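Local structure of putative uronate isomerase (Thermotoga maritima, 4NAR) at residues A[119-124]-A[199-204]. The protein is a putative uronate isomerase that may instead act as a lactate racemase, its true activity being unsettled. Numbering follows the deposited sequence.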
loop_
_atom_site.group_PDB
_atom_site.type_symbol
_atom_site.label_atom_id
_atom_site.label_comp_id
_atom_site.label_asym_id
_atom_site.label_seq_id
_atom_site.Cartn_x
_atom_site.Cartn_y
_atom_site.Cartn_z
ATOM N N SER A 119 -19.814 12.369 0.549
ATOM C CA SER A 119 -19.823 13.586 -0.256
ATOM C C SER A 119 -18.738 14.572 0.204
ATOM O O SER A 119 -18.013 15.123 -0.607
ATOM C CB SER A 119 -21.212 14.233 -0.199
ATOM O OG SER A 119 -21.248 15.437 -0.946
ATOM N N GLU A 120 -18.620 14.771 1.508
ATOM C CA GLU A 120 -17.648 15.712 2.059
ATOM C C GLU A 120 -16.187 15.300 1.832
ATOM O O GLU A 120 -15.323 16.156 1.648
ATOM C CB GLU A 120 -17.903 15.914 3.554
ATOM C CG GLU A 120 -17.813 17.364 3.996
ATOM C CD GLU A 120 -16.726 17.588 5.030
ATOM O OE1 GLU A 120 -16.946 17.214 6.208
ATOM O OE2 GLU A 120 -15.654 18.131 4.663
HETATM N N MSE A 121 -15.907 13.999 1.866
HETATM C CA MSE A 121 -14.562 13.507 1.562
HETATM C C MSE A 121 -14.248 13.593 0.059
HETATM O O MSE A 121 -13.078 13.673 -0.341
HETATM C CB MSE A 121 -14.407 12.047 2.012
HETATM C CG MSE A 121 -14.523 11.811 3.508
HETATM SE SE MSE A 121 -13.209 12.809 4.525
HETATM C CE MSE A 121 -14.430 14.121 5.349
ATOM N N THR A 122 -15.291 13.546 -0.774
ATOM C CA THR A 122 -15.080 13.497 -2.225
ATOM C C THR A 122 -15.568 14.733 -2.989
ATOM O O THR A 122 -15.857 14.640 -4.192
ATOM C CB THR A 122 -15.699 12.224 -2.878
ATOM O OG1 THR A 122 -17.113 12.177 -2.628
ATOM C CG2 THR A 122 -15.043 10.962 -2.337
ATOM N N GLU A 123 -15.647 15.876 -2.302
ATOM C CA GLU A 123 -16.132 17.113 -2.922
ATOM C C GLU A 123 -17.496 16.919 -3.610
ATOM O O GLU A 123 -17.761 17.505 -4.665
ATOM C CB GLU A 123 -15.114 17.628 -3.948
ATOM C CG GLU A 123 -13.704 17.820 -3.396
ATOM C CD GLU A 123 -12.653 18.071 -4.488
ATOM O OE1 GLU A 123 -13.025 18.182 -5.684
ATOM O OE2 GLU A 123 -11.448 18.157 -4.146
ATOM N N GLY A 124 -18.344 16.072 -3.028
ATOM C CA GLY A 124 -19.641 15.772 -3.605
ATOM C C GLY A 124 -19.603 14.888 -4.844
ATOM O O GLY A 124 -20.654 14.616 -5.440
ATOM N N ALA A 199 -8.554 10.037 3.022
ATOM C CA ALA A 199 -8.573 8.565 2.968
ATOM C C ALA A 199 -8.436 7.963 4.365
ATOM O O ALA A 199 -9.097 6.976 4.707
ATOM C CB ALA A 199 -7.456 8.039 2.069
ATOM N N ARG A 200 -7.564 8.565 5.163
ATOM C CA ARG A 200 -7.351 8.147 6.535
ATOM C C ARG A 200 -8.663 8.373 7.361
ATOM O O ARG A 200 -9.065 7.523 8.170
ATOM C CB ARG A 200 -6.136 8.918 7.070
ATOM C CG ARG A 200 -5.151 8.146 7.930
ATOM C CD ARG A 200 -4.334 7.068 7.185
ATOM N NE ARG A 200 -4.391 5.839 7.972
ATOM C CZ ARG A 200 -3.571 4.792 7.897
ATOM N NH1 ARG A 200 -2.539 4.746 7.058
ATOM N NH2 ARG A 200 -3.810 3.759 8.697
ATOM N N LYS A 201 -9.365 9.480 7.119
ATOM C CA LYS A 201 -10.687 9.691 7.743
ATOM C C LYS A 201 -11.718 8.624 7.366
ATOM O O LYS A 201 -12.444 8.116 8.233
ATOM C CB LYS A 201 -11.256 11.064 7.386
ATOM C CG LYS A 201 -10.609 12.226 8.134
ATOM C CD LYS A 201 -11.128 13.568 7.593
ATOM C CE LYS A 201 -10.705 14.727 8.489
ATOM N NZ LYS A 201 -9.230 14.899 8.433
ATOM N N ILE A 202 -11.796 8.310 6.071
ATOM C CA ILE A 202 -12.706 7.280 5.563
ATOM C C ILE A 202 -12.372 5.907 6.167
ATOM O O ILE A 202 -13.257 5.166 6.626
ATOM C CB ILE A 202 -12.618 7.175 4.020
ATOM C CG1 ILE A 202 -13.200 8.430 3.365
ATOM C CG2 ILE A 202 -13.354 5.944 3.513
ATOM C CD1 ILE A 202 -12.989 8.475 1.857
ATOM N N ILE A 203 -11.082 5.586 6.161
ATOM C CA ILE A 203 -10.597 4.315 6.673
ATOM C C ILE A 203 -10.940 4.147 8.147
ATOM O O ILE A 203 -11.407 3.073 8.561
ATOM C CB ILE A 203 -9.061 4.177 6.453
ATOM C CG1 ILE A 203 -8.773 3.844 4.983
ATOM C CG2 ILE A 203 -8.452 3.114 7.384
ATOM C CD1 ILE A 203 -7.293 3.859 4.641
ATOM N N ASN A 204 -10.704 5.200 8.935
ATOM C CA ASN A 204 -10.966 5.148 10.372
ATOM C C ASN A 204 -12.458 5.044 10.662
ATOM O O ASN A 204 -12.882 4.286 11.541
ATOM C CB ASN A 204 -10.394 6.370 11.085
ATOM C CG ASN A 204 -8.861 6.393 11.095
ATOM O OD1 ASN A 204 -8.189 5.419 10.688
ATOM N ND2 ASN A 204 -8.298 7.513 11.581
#
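M121, present as selenomethionine, lies between K201 and I202, two consecutive residues of helix 198-213, and makes nearly all of the contact from its own side. Its inner half meets I202. The two side chains point in opposite senses as they pass, so that CG of M121 comes to 3.6 Å from CG1 of I202 while the terminal CD1 of I202 reaches back to CB of M121 at 3.8 Å. I202 makes this reach by setting CG1 opposite its own carbonyl carbon (chi1 -69°) and extending it straight to CD1. The outer half of M121 turns elsewhere: a bend at chi2 (-59°) swings the selenium over to K201, where SE lies 3.8 Å from CD and 3.9 Å from CB. Here the two side chains lie roughly perpendicular, the selenium end of M121 set across the lysine's methylenes, and the methyl CE also touches CD of K201, at 4.0 Å. The lysine thus lends its aliphatic stem to the contact, while its NZ runs on to a salt bridge with D196. A serine in place of I202 would probably leave CB and CG of M121 without their apolar partner and open a gap beside them. All of this is apolar packing, modest in extent, with 163 Å² buried over both sides. M121 is the last helical residue of helix 115-121, and T122 begins the turn that follows, its OG1 hydrogen-bonded back to V118 O. Helix 173-186 borders both segments, its T178 and A182 packing on I202 and its L185 on E123, and so joins the end of helix 115-121 to the early turns of helix 198-213.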